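Local coordinates for protein glycosyl hydrolase family 88 (Pedobacter heparinus, PDB 3WIW) that acts as an unsaturated glucuronyl hydrolase with specificity for heparin, probably removing the unsaturated uronic acid from heparin-derived oligosaccharides, at residues Asp29-Leu43 with Leu382-Leu396. Numbering follows the deposited sequence. Where two conformers were deposited one is given.
Sequences DDWLKKSTKTAVIQL and LEALKRYAEIKKIDL
A single water ties W31 and D29 to Y388: it accepts from W31 NE1 at 2.9 Å and donates to D29 OD1 at 2.7 Å and to Y388 OH at 2.7 Å. The phenol oxygen is also hydrogen-bonded to E334 OE1, so two polar partners fix it. W31 CG lies between its backbone N and carbonyl carbon (chi1 65°), which swings the indole across to Y388. There the six-membered ring of W31 turns its edge to the tyrosine face, offset, with ring centroids 5.3 Å apart and planes at 62°; K392 CG lies over the other tyrosine face, toward its rim. L32 fills the middle, CD1 against L385 CD2 and CD2 at the edge of the Y388 ring, where it also meets I394 CD1 tip to tip at 3.6 Å. The axes of the segments 30-43 and 382-392 approach to 11.6 Å at 140°; they belong to helices 30-49 and 375-392, the first and last of this alpha6/alpha6-barrel protein, which run roughly antiparallel here. A Schellman motif with K393 as C-prime residue ends the second helix, and the chain then folds I394 and L396 back onto the first. T36 OG1 donates to L32 O (2.9 Å) and touches L396 CD1 (3.5 Å). With an alanine in its place, L32 O would probably lose its hydroxyl donor, and a gap would be likely to open beside the L396 methyls. Farther along, A39 CB and L43 CD1 pack on the methyls of L382.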
loop_
_atom_site.group_PDB
_atom_site.type_symbol
_atom_site.label_atom_id
_atom_site.label_comp_id
_atom_site.label_asym_id
_atom_site.label_seq_id
_atom_site.Cartn_x
_atom_site.Cartn_y
_atom_site.Cartn_z
ATOM N N ASP A 29 11.063 12.800 20.341
ATOM C CA ASP A 29 11.052 12.379 18.945
ATOM C C ASP A 29 12.286 11.570 18.525
ATOM O O ASP A 29 12.496 11.319 17.338
ATOM C CB ASP A 29 10.912 13.604 18.038
ATOM C CG ASP A 29 9.693 14.455 18.379
ATOM O OD1 ASP A 29 8.634 13.881 18.716
ATOM O OD2 ASP A 29 9.802 15.698 18.306
ATOM N N ASP A 30 13.101 11.168 19.493
ATOM C CA ASP A 30 14.342 10.457 19.195
ATOM C C ASP A 30 14.125 9.165 18.405
ATOM O O ASP A 30 14.912 8.842 17.511
ATOM C CB ASP A 30 15.112 10.155 20.482
ATOM C CG ASP A 30 15.903 11.354 20.982
ATOM O OD1 ASP A 30 15.833 12.425 20.342
ATOM O OD2 ASP A 30 16.599 11.225 22.008
ATOM N N TRP A 31 13.062 8.433 18.739
ATOM C CA TRP A 31 12.729 7.196 18.036
ATOM C C TRP A 31 12.594 7.457 16.533
ATOM O O TRP A 31 13.046 6.657 15.720
ATOM C CB TRP A 31 11.447 6.575 18.600
ATOM C CG TRP A 31 10.240 7.432 18.373
ATOM C CD1 TRP A 31 9.798 8.464 19.166
ATOM C CD2 TRP A 31 9.345 7.371 17.259
ATOM N NE1 TRP A 31 8.675 9.033 18.613
ATOM C CE2 TRP A 31 8.381 8.386 17.439
ATOM C CE3 TRP A 31 9.274 6.567 16.115
ATOM C CZ2 TRP A 31 7.343 8.601 16.527
ATOM C CZ3 TRP A 31 8.250 6.786 15.211
ATOM C CH2 TRP A 31 7.297 7.792 15.421
ATOM N N LEU A 32 11.992 8.587 16.169
ATOM C CA LEU A 32 11.736 8.910 14.777
ATOM C C LEU A 32 13.041 9.274 14.067
ATOM O O LEU A 32 13.291 8.835 12.943
ATOM C CB LEU A 32 10.733 10.053 14.704
ATOM C CG LEU A 32 10.455 10.618 13.314
ATOM C CD1 LEU A 32 9.665 9.615 12.482
ATOM C CD2 LEU A 32 9.706 11.927 13.450
ATOM N N LYS A 33 13.877 10.066 14.736
ATOM C CA LYS A 33 15.165 10.443 14.170
ATOM C C LYS A 33 16.095 9.245 13.996
ATOM O O LYS A 33 16.759 9.108 12.964
ATOM C CB LYS A 33 15.802 11.571 14.987
ATOM C CG LYS A 33 14.969 12.856 14.914
ATOM C CD LYS A 33 15.371 13.902 15.935
ATOM C CE LYS A 33 14.333 15.012 15.959
ATOM N NZ LYS A 33 14.601 16.014 17.030
ATOM N N LYS A 34 16.157 8.348 14.970
ATOM C CA LYS A 34 17.070 7.220 14.792
ATOM C C LYS A 34 16.537 6.228 13.760
ATOM O O LYS A 34 17.307 5.622 13.012
ATOM C CB LYS A 34 17.459 6.547 16.121
ATOM C CG LYS A 34 16.315 6.154 17.039
ATOM C CD LYS A 34 16.818 5.727 18.430
ATOM C CE LYS A 34 17.476 6.864 19.203
ATOM N NZ LYS A 34 17.886 6.429 20.581
ATOM N N SER A 35 15.217 6.092 13.693
ATOM C CA SER A 35 14.621 5.186 12.720
ATOM C C SER A 35 14.862 5.689 11.302
ATOM O O SER A 35 15.170 4.910 10.400
ATOM C CB SER A 35 13.137 5.000 13.012
ATOM O OG SER A 35 12.974 4.423 14.298
ATOM N N THR A 36 14.751 7.000 11.114
ATOM C CA THR A 36 15.023 7.609 9.823
ATOM C C THR A 36 16.495 7.411 9.432
ATOM O O THR A 36 16.786 7.063 8.289
ATOM C CB THR A 36 14.645 9.091 9.817
ATOM O OG1 THR A 36 13.240 9.209 10.070
ATOM C CG2 THR A 36 14.932 9.697 8.468
ATOM N N LYS A 37 17.420 7.619 10.370
ATOM C CA LYS A 37 18.840 7.412 10.089
ATOM C C LYS A 37 19.085 5.985 9.648
ATOM O O LYS A 37 19.782 5.737 8.664
ATOM C CB LYS A 37 19.688 7.693 11.326
ATOM C CG LYS A 37 19.716 9.134 11.748
ATOM C CD LYS A 37 20.437 9.258 13.085
ATOM C CE LYS A 37 19.945 10.464 13.856
ATOM N NZ LYS A 37 20.273 11.724 13.166
ATOM N N THR A 38 18.494 5.041 10.374
ATOM C CA THR A 38 18.641 3.637 10.014
ATOM C C THR A 38 18.072 3.350 8.632
ATOM O O THR A 38 18.710 2.663 7.833
ATOM C CB THR A 38 18.017 2.735 11.066
ATOM O OG1 THR A 38 18.798 2.837 12.264
ATOM C CG2 THR A 38 17.993 1.285 10.576
ATOM N N ALA A 39 16.889 3.890 8.341
ATOM C CA ALA A 39 16.268 3.672 7.046
ATOM C C ALA A 39 17.153 4.171 5.905
ATOM O O ALA A 39 17.295 3.499 4.879
ATOM C CB ALA A 39 14.902 4.335 7.001
ATOM N N VAL A 40 17.763 5.333 6.094
ATOM C CA VAL A 40 18.643 5.894 5.075
ATOM C C VAL A 40 19.842 4.973 4.835
ATOM O O VAL A 40 20.214 4.721 3.688
ATOM C CB VAL A 40 19.083 7.309 5.472
ATOM C CG1 VAL A 40 20.140 7.833 4.518
ATOM C CG2 VAL A 40 17.870 8.236 5.452
ATOM N N ILE A 41 20.432 4.444 5.905
ATOM C CA ILE A 41 21.547 3.508 5.748
ATOM C C ILE A 41 21.114 2.248 4.997
ATOM O O ILE A 41 21.801 1.796 4.062
ATOM C CB ILE A 41 22.166 3.127 7.109
ATOM C CG1 ILE A 41 22.894 4.329 7.702
ATOM C CG2 ILE A 41 23.152 1.985 6.953
ATOM C CD1 ILE A 41 23.186 4.182 9.180
ATOM N N GLN A 42 19.976 1.689 5.389
ATOM C CA GLN A 42 19.474 0.475 4.755
ATOM C C GLN A 42 19.269 0.693 3.256
ATOM O O GLN A 42 19.726 -0.115 2.436
ATOM C CB GLN A 42 18.174 0.023 5.425
ATOM C CG GLN A 42 18.348 -0.491 6.871
ATOM C CD GLN A 42 19.199 -1.758 6.962
ATOM O OE1 GLN A 42 20.416 -1.710 6.813
ATOM N NE2 GLN A 42 18.547 -2.906 7.187
ATOM N N LEU A 43 18.600 1.794 2.901
ATOM C CA LEU A 43 18.319 2.104 1.512
ATOM C C LEU A 43 19.603 2.347 0.736
ATOM O O LEU A 43 19.713 1.946 -0.422
ATOM C CB LEU A 43 17.419 3.335 1.414
ATOM C CG LEU A 43 15.980 3.102 1.862
ATOM C CD1 LEU A 43 15.217 4.429 1.868
ATOM C CD2 LEU A 43 15.264 2.041 0.997
ATOM N N LEU A 382 7.801 4.180 5.493
ATOM C CA LEU A 382 8.421 5.484 5.263
ATOM C C LEU A 382 7.371 6.535 4.892
ATOM O O LEU A 382 7.504 7.709 5.280
ATOM C CB LEU A 382 9.548 5.434 4.225
ATOM C CG LEU A 382 10.772 4.607 4.628
ATOM C CD1 LEU A 382 11.919 4.948 3.703
ATOM C CD2 LEU A 382 11.181 4.844 6.088
ATOM N N GLU A 383 6.319 6.148 4.176
ATOM C CA GLU A 383 5.250 7.102 3.871
ATOM C C GLU A 383 4.641 7.619 5.167
ATOM O O GLU A 383 4.427 8.828 5.339
ATOM C CB GLU A 383 4.192 6.433 3.023
ATOM C CG GLU A 383 3.164 7.408 2.487
ATOM C CD GLU A 383 2.146 6.669 1.679
ATOM O OE1 GLU A 383 2.326 6.588 0.452
ATOM O OE2 GLU A 383 1.179 6.120 2.260
ATOM N N ALA A 384 4.413 6.706 6.116
ATOM C CA ALA A 384 3.863 7.089 7.412
ATOM C C ALA A 384 4.815 8.009 8.200
ATOM O O ALA A 384 4.381 8.999 8.811
ATOM C CB ALA A 384 3.501 5.835 8.222
ATOM N N LEU A 385 6.112 7.701 8.176
ATOM C CA LEU A 385 7.089 8.569 8.828
ATOM C C LEU A 385 7.063 9.977 8.222
ATOM O O LEU A 385 7.131 10.971 8.941
ATOM C CB LEU A 385 8.510 8.018 8.720
ATOM C CG LEU A 385 8.804 6.690 9.415
ATOM C CD1 LEU A 385 10.295 6.447 9.492
ATOM C CD2 LEU A 385 8.215 6.630 10.812
ATOM N N LYS A 386 6.977 10.072 6.904
ATOM C CA LYS A 386 6.919 11.372 6.251
ATOM C C LYS A 386 5.636 12.123 6.659
ATOM O O LYS A 386 5.688 13.311 6.974
ATOM C CB LYS A 386 6.996 11.198 4.734
ATOM C CG LYS A 386 7.192 12.494 3.987
ATOM C CD LYS A 386 7.387 12.288 2.479
ATOM C CE LYS A 386 6.162 11.648 1.841
ATOM N NZ LYS A 386 6.022 12.066 0.406
ATOM N N ARG A 387 4.491 11.435 6.676
ATOM C CA ARG A 387 3.240 12.071 7.094
ATOM C C ARG A 387 3.280 12.533 8.554
ATOM O O ARG A 387 2.819 13.632 8.901
ATOM C CB ARG A 387 2.048 11.139 6.841
ATOM C CG ARG A 387 1.766 10.931 5.385
ATOM C CD ARG A 387 0.686 9.875 5.147
ATOM N NE ARG A 387 0.406 9.735 3.717
ATOM C CZ ARG A 387 -0.652 9.107 3.211
ATOM N NH1 ARG A 387 -0.834 9.091 1.887
ATOM N NH2 ARG A 387 -1.531 8.502 4.011
ATOM N N TYR A 388 3.838 11.687 9.408
ATOM C CA TYR A 388 3.955 11.986 10.819
ATOM C C TYR A 388 4.861 13.208 11.015
ATOM O O TYR A 388 4.525 14.138 11.748
ATOM C CB TYR A 388 4.522 10.768 11.555
ATOM C CG TYR A 388 4.707 10.979 13.039
ATOM C CD1 TYR A 388 3.676 10.711 13.923
ATOM C CD2 TYR A 388 5.901 11.447 13.548
ATOM C CE1 TYR A 388 3.822 10.888 15.276
ATOM C CE2 TYR A 388 6.079 11.609 14.924
ATOM C CZ TYR A 388 5.029 11.342 15.773
ATOM O OH TYR A 388 5.172 11.531 17.117
ATOM N N ALA A 389 6.030 13.197 10.384
ATOM C CA ALA A 389 6.949 14.315 10.507
ATOM C C ALA A 389 6.359 15.626 9.980
ATOM O O ALA A 389 6.650 16.696 10.518
ATOM C CB ALA A 389 8.273 13.996 9.817
ATOM N N GLU A 390 5.530 15.550 8.942
ATOM C CA GLU A 390 4.900 16.745 8.394
ATOM C C GLU A 390 3.901 17.334 9.378
ATOM O O GLU A 390 3.850 18.547 9.571
ATOM C CB GLU A 390 4.218 16.410 7.065
ATOM C CG GLU A 390 3.311 17.515 6.509
ATOM C CD GLU A 390 4.025 18.830 6.265
ATOM O OE1 GLU A 390 5.268 18.827 6.087
ATOM O OE2 GLU A 390 3.336 19.875 6.256
ATOM N N ILE A 391 3.118 16.466 10.017
ATOM C CA ILE A 391 2.145 16.914 11.001
ATOM C C ILE A 391 2.847 17.576 12.181
ATOM O O ILE A 391 2.465 18.655 12.613
ATOM C CB ILE A 391 1.256 15.746 11.485
ATOM C CG1 ILE A 391 0.305 15.309 10.362
ATOM C CG2 ILE A 391 0.447 16.150 12.736
ATOM C CD1 ILE A 391 -0.339 13.957 10.611
ATOM N N LYS A 392 3.893 16.925 12.676
ATOM C CA LYS A 392 4.626 17.405 13.846
ATOM C C LYS A 392 5.646 18.500 13.521
ATOM O O LYS A 392 6.208 19.123 14.430
ATOM C CB LYS A 392 5.332 16.225 14.519
ATOM C CG LYS A 392 4.384 15.200 15.127
ATOM C CD LYS A 392 3.932 15.614 16.517
ATOM C CE LYS A 392 5.038 15.383 17.536
ATOM N NZ LYS A 392 4.577 15.622 18.938
ATOM N N LYS A 393 5.881 18.729 12.232
ATOM C CA LYS A 393 6.875 19.723 11.768
ATOM C C LYS A 393 8.287 19.387 12.223
ATOM O O LYS A 393 9.049 20.244 12.667
ATOM C CB LYS A 393 6.493 21.150 12.162
ATOM C CG LYS A 393 5.127 21.522 11.652
ATOM C CD LYS A 393 4.869 22.982 11.788
ATOM C CE LYS A 393 3.410 23.282 11.533
ATOM N NZ LYS A 393 3.272 24.733 11.479
ATOM N N ILE A 394 8.626 18.113 12.108
ATOM C CA ILE A 394 9.938 17.618 12.501
ATOM C C ILE A 394 10.852 17.525 11.283
ATOM O O ILE A 394 10.525 16.859 10.290
ATOM C CB ILE A 394 9.855 16.235 13.191
ATOM C CG1 ILE A 394 9.050 16.330 14.492
ATOM C CG2 ILE A 394 11.255 15.722 13.486
ATOM C CD1 ILE A 394 8.593 14.994 15.042
ATOM N N ASP A 395 11.996 18.200 11.375
ATOM C CA ASP A 395 13.020 18.173 10.338
ATOM C C ASP A 395 13.874 16.918 10.479
ATOM O O ASP A 395 14.540 16.737 11.497
ATOM C CB ASP A 395 13.909 19.402 10.515
ATOM C CG ASP A 395 14.892 19.598 9.378
ATOM O OD1 ASP A 395 15.041 18.693 8.529
ATOM O OD2 ASP A 395 15.523 20.679 9.341
ATOM N N LEU A 396 13.862 16.065 9.460
ATOM C CA LEU A 396 14.646 14.833 9.472
ATOM C C LEU A 396 15.795 14.828 8.450
ATOM O O LEU A 396 16.386 13.782 8.182
ATOM C CB LEU A 396 13.727 13.633 9.232
ATOM C CG LEU A 396 12.628 13.385 10.266
ATOM C CD1 LEU A 396 11.678 12.305 9.800
ATOM C CD2 LEU A 396 13.272 12.980 11.582
HETATM O O HOH W 1 7.238 11.579 18.905
#